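Local coordinates for protein Gp26 (Listeria phage P40, PDB 4JZ5) that probably cleaves the peptidoglycan of the Listeria cell wall as the glycosyl hydrolase family 25 catalytic domain of a phage endolysin, at residues A[168-179]-A[186-197]. Numbering follows the deposited sequence.
Sequences LRWVARYGVDNG and SIPYDLWQYTSK
Asp-177 reaches from the turn after strand 169-172 to collect three hydrogen bonds from two consecutive residues of 186-197. Its OD1 takes the hydroxyl OG1 of Thr-195 at 2.6 Å, nearly along the C-O axis, and the N-H of Ser-196 on its syn lone pair; OD2 receives Ser-196 OG, also syn. Both oxygens are thus held, which fixes the rotation of the carboxylate. Thr-195 OG1 in turn accepts from Gly-179 N and, closing an ST turn, from Lys-197 N.

At the other end, the guanidinium of Arg-169 grips a single carbonyl side-on: NE and NH2 both lie 2.9 Å from Pro-188 O, which sits in the guanidinium plane, while NH1 forms a salt bridge with Asp-162. A bend at chi3 (62°) turns the group onto that carbonyl.

Between these ends, strands 169-172 and 191-195 run parallel, their axes 17° apart, and bonds alternate through Arg-169 O, Val-171 N and O, and Arg-173 N. The indole of Trp-192 adds a further link, NE1 donating in the carbonyl plane to a lone pair of Arg-173 O at 3.0 Å.

On the sheet face bearing Trp-170 and Gln-193, Leu-191 CD2 stands 3.5 Å from the centroid of the Trp-170 five-membered ring, only 9° off its normal, a CH-pi contact. Further along, Tyr-174 OH donates to Gln-193 OE1 at 2.6 Å from above the amide carbonyl plane. That oxygen also bonds Tyr-150, and Gln-193 NE2 bonds Asp-27, so the amide is oriented from both ends. Strand 147-152 flanks 169-172 and strand 206-211 flanks 191-195, making this parallel pair part of the curled sheet of the modified beta/alpha barrel characteristic of glycosyl hydrolase family 25.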
loop_
_atom_site.group_PDB
_atom_site.type_symbol
_atom_site.label_atom_id
_atom_site.label_comp_id
_atom_site.label_asym_id
_atom_site.label_seq_id
_atom_site.Cartn_x
_atom_site.Cartn_y
_atom_site.Cartn_z
ATOM N N LEU A 168 -8.360 -0.330 -6.600
ATOM C CA LEU A 168 -8.118 0.985 -6.017
ATOM C C LEU A 168 -6.862 1.645 -6.577
ATOM O O LEU A 168 -5.781 1.077 -6.522
ATOM C CB LEU A 168 -8.015 0.871 -4.497
ATOM C CG LEU A 168 -8.285 2.169 -3.731
ATOM C CD1 LEU A 168 -8.954 1.873 -2.385
ATOM C CD2 LEU A 168 -7.009 2.960 -3.512
ATOM N N ARG A 169 -7.033 2.846 -7.123
ATOM C CA ARG A 169 -5.921 3.621 -7.670
ATOM C C ARG A 169 -5.210 4.423 -6.585
ATOM O O ARG A 169 -5.759 5.399 -6.067
ATOM C CB ARG A 169 -6.430 4.591 -8.729
ATOM C CG ARG A 169 -7.113 3.947 -9.925
ATOM C CD ARG A 169 -7.886 4.968 -10.757
ATOM N NE ARG A 169 -7.045 6.010 -11.349
ATOM C CZ ARG A 169 -6.464 5.939 -12.542
ATOM N NH1 ARG A 169 -6.618 4.881 -13.324
ATOM N NH2 ARG A 169 -5.725 6.958 -12.957
ATOM N N TRP A 170 -3.996 3.999 -6.258
ATOM C CA TRP A 170 -3.184 4.627 -5.227
ATOM C C TRP A 170 -2.022 5.309 -5.950
ATOM O O TRP A 170 -1.122 4.647 -6.474
ATOM C CB TRP A 170 -2.731 3.556 -4.241
ATOM C CG TRP A 170 -1.983 4.058 -3.052
ATOM C CD1 TRP A 170 -1.795 5.354 -2.662
ATOM C CD2 TRP A 170 -1.313 3.248 -2.090
ATOM N NE1 TRP A 170 -1.058 5.389 -1.514
ATOM C CE2 TRP A 170 -0.741 4.110 -1.142
ATOM C CE3 TRP A 170 -1.130 1.868 -1.943
ATOM C CZ2 TRP A 170 0.006 3.642 -0.071
ATOM C CZ3 TRP A 170 -0.399 1.406 -0.874
ATOM C CH2 TRP A 170 0.174 2.288 0.042
ATOM N N VAL A 171 -2.082 6.633 -6.029
ATOM C CA VAL A 171 -1.172 7.399 -6.872
ATOM C C VAL A 171 -0.353 8.371 -6.037
ATOM O O VAL A 171 -0.903 9.114 -5.222
ATOM C CB VAL A 171 -1.939 8.180 -7.954
ATOM C CG1 VAL A 171 -0.967 8.844 -8.918
ATOM C CG2 VAL A 171 -2.892 7.258 -8.717
ATOM N N ALA A 172 0.961 8.358 -6.248
ATOM C CA ALA A 172 1.860 9.259 -5.540
ATOM C C ALA A 172 2.195 10.494 -6.355
ATOM O O ALA A 172 2.507 10.409 -7.547
ATOM C CB ALA A 172 3.133 8.537 -5.159
ATOM N N ARG A 173 2.158 11.636 -5.681
ATOM C CA ARG A 173 2.658 12.891 -6.240
ATOM C C ARG A 173 2.950 13.809 -5.073
ATOM O O ARG A 173 2.036 14.140 -4.318
ATOM C CB ARG A 173 1.648 13.540 -7.179
ATOM C CG ARG A 173 2.162 14.824 -7.849
ATOM C CD ARG A 173 3.356 14.547 -8.753
ATOM N NE ARG A 173 3.881 15.765 -9.367
ATOM C CZ ARG A 173 3.400 16.333 -10.473
ATOM N NH1 ARG A 173 2.373 15.811 -11.125
ATOM N NH2 ARG A 173 3.954 17.446 -10.932
ATOM N N TYR A 174 4.207 14.205 -4.910
ATOM C CA TYR A 174 4.644 14.864 -3.679
ATOM C C TYR A 174 4.820 16.373 -3.779
ATOM O O TYR A 174 4.840 17.038 -2.746
ATOM C CB TYR A 174 5.975 14.294 -3.204
ATOM C CG TYR A 174 6.013 12.813 -2.930
ATOM C CD1 TYR A 174 4.859 12.079 -2.672
ATOM C CD2 TYR A 174 7.224 12.139 -2.916
ATOM C CE1 TYR A 174 4.926 10.726 -2.412
ATOM C CE2 TYR A 174 7.290 10.795 -2.648
ATOM C CZ TYR A 174 6.142 10.089 -2.410
ATOM O OH TYR A 174 6.263 8.739 -2.149
ATOM N N GLY A 175 4.978 16.922 -4.976
ATOM C CA GLY A 175 5.255 18.344 -5.075
ATOM C C GLY A 175 6.514 18.720 -4.313
ATOM O O GLY A 175 7.552 18.086 -4.486
ATOM N N VAL A 176 6.423 19.737 -3.457
ATOM C CA VAL A 176 7.570 20.164 -2.655
ATOM C C VAL A 176 7.987 19.130 -1.615
ATOM O O VAL A 176 9.075 19.234 -1.051
ATOM C CB VAL A 176 7.325 21.499 -1.920
ATOM C CG1 VAL A 176 7.227 22.642 -2.916
ATOM C CG2 VAL A 176 6.103 21.432 -1.024
ATOM N N ASP A 177 7.121 18.150 -1.365
ATOM C CA ASP A 177 7.389 17.056 -0.435
ATOM C C ASP A 177 7.775 17.590 0.939
ATOM O O ASP A 177 8.860 17.302 1.454
ATOM C CB ASP A 177 8.461 16.108 -0.971
ATOM C CG ASP A 177 8.342 14.703 -0.385
ATOM O OD1 ASP A 177 7.360 14.426 0.331
ATOM O OD2 ASP A 177 9.244 13.881 -0.644
ATOM N N ASN A 178 6.865 18.349 1.536
ATOM C CA ASN A 178 7.163 19.043 2.785
ATOM C C ASN A 178 6.270 18.611 3.928
ATOM O O ASN A 178 6.126 19.342 4.910
ATOM C CB ASN A 178 7.057 20.560 2.600
ATOM C CG ASN A 178 5.637 21.028 2.447
ATOM O OD1 ASN A 178 4.739 20.238 2.184
ATOM N ND2 ASN A 178 5.426 22.331 2.590
ATOM N N GLY A 179 5.676 17.428 3.818
ATOM C CA GLY A 179 4.882 16.890 4.902
ATOM C C GLY A 179 3.413 17.255 4.851
ATOM O O GLY A 179 2.629 16.758 5.664
ATOM N N SER A 186 -1.513 14.144 -11.651
ATOM C CA SER A 186 -2.010 14.607 -12.934
ATOM C C SER A 186 -3.070 13.676 -13.513
ATOM O O SER A 186 -3.608 13.947 -14.583
ATOM C CB SER A 186 -0.853 14.727 -13.913
ATOM O OG SER A 186 -0.386 13.448 -14.299
ATOM N N ILE A 187 -3.340 12.576 -12.814
ATOM C CA ILE A 187 -4.324 11.587 -13.222
ATOM C C ILE A 187 -5.304 11.375 -12.082
ATOM O O ILE A 187 -5.008 11.708 -10.944
ATOM C CB ILE A 187 -3.659 10.232 -13.596
ATOM C CG1 ILE A 187 -2.897 9.645 -12.403
ATOM C CG2 ILE A 187 -2.744 10.406 -14.799
ATOM C CD1 ILE A 187 -2.228 8.317 -12.702
ATOM N N PRO A 188 -6.476 10.818 -12.372
ATOM C CA PRO A 188 -7.418 10.551 -11.281
ATOM C C PRO A 188 -6.852 9.567 -10.272
ATOM O O PRO A 188 -6.095 8.651 -10.627
ATOM C CB PRO A 188 -8.616 9.928 -11.993
ATOM C CG PRO A 188 -8.516 10.422 -13.392
ATOM C CD PRO A 188 -7.063 10.548 -13.691
ATOM N N TYR A 189 -7.220 9.755 -9.016
ATOM C CA TYR A 189 -6.769 8.867 -7.959
ATOM C C TYR A 189 -7.918 8.533 -7.029
ATOM O O TYR A 189 -8.896 9.276 -6.926
ATOM C CB TYR A 189 -5.640 9.516 -7.150
ATOM C CG TYR A 189 -6.086 10.713 -6.321
ATOM C CD1 TYR A 189 -6.654 10.549 -5.070
ATOM C CD2 TYR A 189 -5.938 12.007 -6.800
ATOM C CE1 TYR A 189 -7.075 11.622 -4.320
ATOM C CE2 TYR A 189 -6.361 13.096 -6.053
ATOM C CZ TYR A 189 -6.912 12.896 -4.811
ATOM O OH TYR A 189 -7.336 13.973 -4.064
ATOM N N ASP A 190 -7.783 7.406 -6.338
ATOM C CA ASP A 190 -8.642 7.078 -5.208
ATOM C C ASP A 190 -7.941 7.429 -3.884
ATOM O O ASP A 190 -8.541 8.059 -3.004
ATOM C CB ASP A 190 -9.021 5.599 -5.228
ATOM C CG ASP A 190 -9.835 5.214 -6.444
ATOM O OD1 ASP A 190 -10.698 6.015 -6.847
ATOM O OD2 ASP A 190 -9.576 4.128 -6.999
ATOM N N LEU A 191 -6.692 7.009 -3.758
ATOM C CA LEU A 191 -5.859 7.346 -2.605
ATOM C C LEU A 191 -4.629 8.087 -3.135
ATOM O O LEU A 191 -3.991 7.616 -4.066
ATOM C CB LEU A 191 -5.447 6.061 -1.894
ATOM C CG LEU A 191 -4.650 6.186 -0.592
ATOM C CD1 LEU A 191 -5.431 6.910 0.495
ATOM C CD2 LEU A 191 -4.227 4.801 -0.099
ATOM N N TRP A 192 -4.322 9.257 -2.567
ATOM C CA TRP A 192 -3.221 10.113 -3.020
ATOM C C TRP A 192 -2.136 10.123 -1.959
ATOM O O TRP A 192 -2.373 10.552 -0.832
ATOM C CB TRP A 192 -3.754 11.522 -3.251
ATOM C CG TRP A 192 -2.755 12.631 -3.450
ATOM C CD1 TRP A 192 -1.494 12.570 -3.959
ATOM C CD2 TRP A 192 -3.000 13.994 -3.140
ATOM N NE1 TRP A 192 -0.927 13.837 -3.968
ATOM C CE2 TRP A 192 -1.842 14.727 -3.473
ATOM C CE3 TRP A 192 -4.090 14.667 -2.596
ATOM C CZ2 TRP A 192 -1.747 16.106 -3.269
ATOM C CZ3 TRP A 192 -3.997 16.033 -2.401
ATOM C CH2 TRP A 192 -2.836 16.735 -2.741
ATOM N N GLN A 193 -0.968 9.612 -2.322
ATOM C CA GLN A 193 0.214 9.716 -1.462
ATOM C C GLN A 193 0.878 11.053 -1.746
ATOM O O GLN A 193 1.466 11.247 -2.806
ATOM C CB GLN A 193 1.164 8.567 -1.707
ATOM C CG GLN A 193 2.207 8.410 -0.624
ATOM C CD GLN A 193 3.183 7.340 -1.004
ATOM O OE1 GLN A 193 3.939 7.493 -1.962
ATOM N NE2 GLN A 193 3.133 6.213 -0.315
ATOM N N TYR A 194 0.722 11.988 -0.810
ATOM C CA TYR A 194 1.049 13.379 -1.082
ATOM C C TYR A 194 2.400 13.835 -0.540
ATOM O O TYR A 194 2.879 14.910 -0.892
ATOM C CB TYR A 194 -0.066 14.305 -0.603
ATOM C CG TYR A 194 -0.378 14.281 0.876
ATOM C CD1 TYR A 194 0.401 14.984 1.779
ATOM C CD2 TYR A 194 -1.484 13.593 1.363
ATOM C CE1 TYR A 194 0.104 14.985 3.112
ATOM C CE2 TYR A 194 -1.793 13.603 2.705
ATOM C CZ TYR A 194 -1.005 14.309 3.576
ATOM O OH TYR A 194 -1.335 14.309 4.912
ATOM N N THR A 195 3.025 13.027 0.308
ATOM C CA THR A 195 4.357 13.330 0.802
ATOM C C THR A 195 5.024 12.062 1.303
ATOM O O THR A 195 4.334 11.112 1.705
ATOM C CB THR A 195 4.309 14.387 1.946
ATOM O OG1 THR A 195 5.626 14.821 2.289
ATOM C CG2 THR A 195 3.632 13.845 3.190
ATOM N N SER A 196 6.354 12.068 1.277
ATOM C CA SER A 196 7.162 11.037 1.914
ATOM C C SER A 196 7.803 11.568 3.195
ATOM O O SER A 196 8.562 10.843 3.848
ATOM C CB SER A 196 8.254 10.547 0.966
ATOM O OG SER A 196 9.260 11.535 0.744
ATOM N N LYS A 197 7.490 12.810 3.565
ATOM C CA LYS A 197 8.177 13.478 4.670
ATOM C C LYS A 197 7.191 13.955 5.722
ATOM O O LYS A 197 7.383 14.998 6.350
ATOM C CB LYS A 197 9.003 14.658 4.149
ATOM C CG LYS A 197 10.031 14.273 3.115
ATOM C CD LYS A 197 11.036 13.268 3.618
ATOM C CE LYS A 197 12.105 13.017 2.554
ATOM N NZ LYS A 197 13.102 11.993 2.961
HETATM O O HOH W 1 1.525 16.638 -2.756
HETATM O O HOH W 2 -0.213 16.473 6.212
#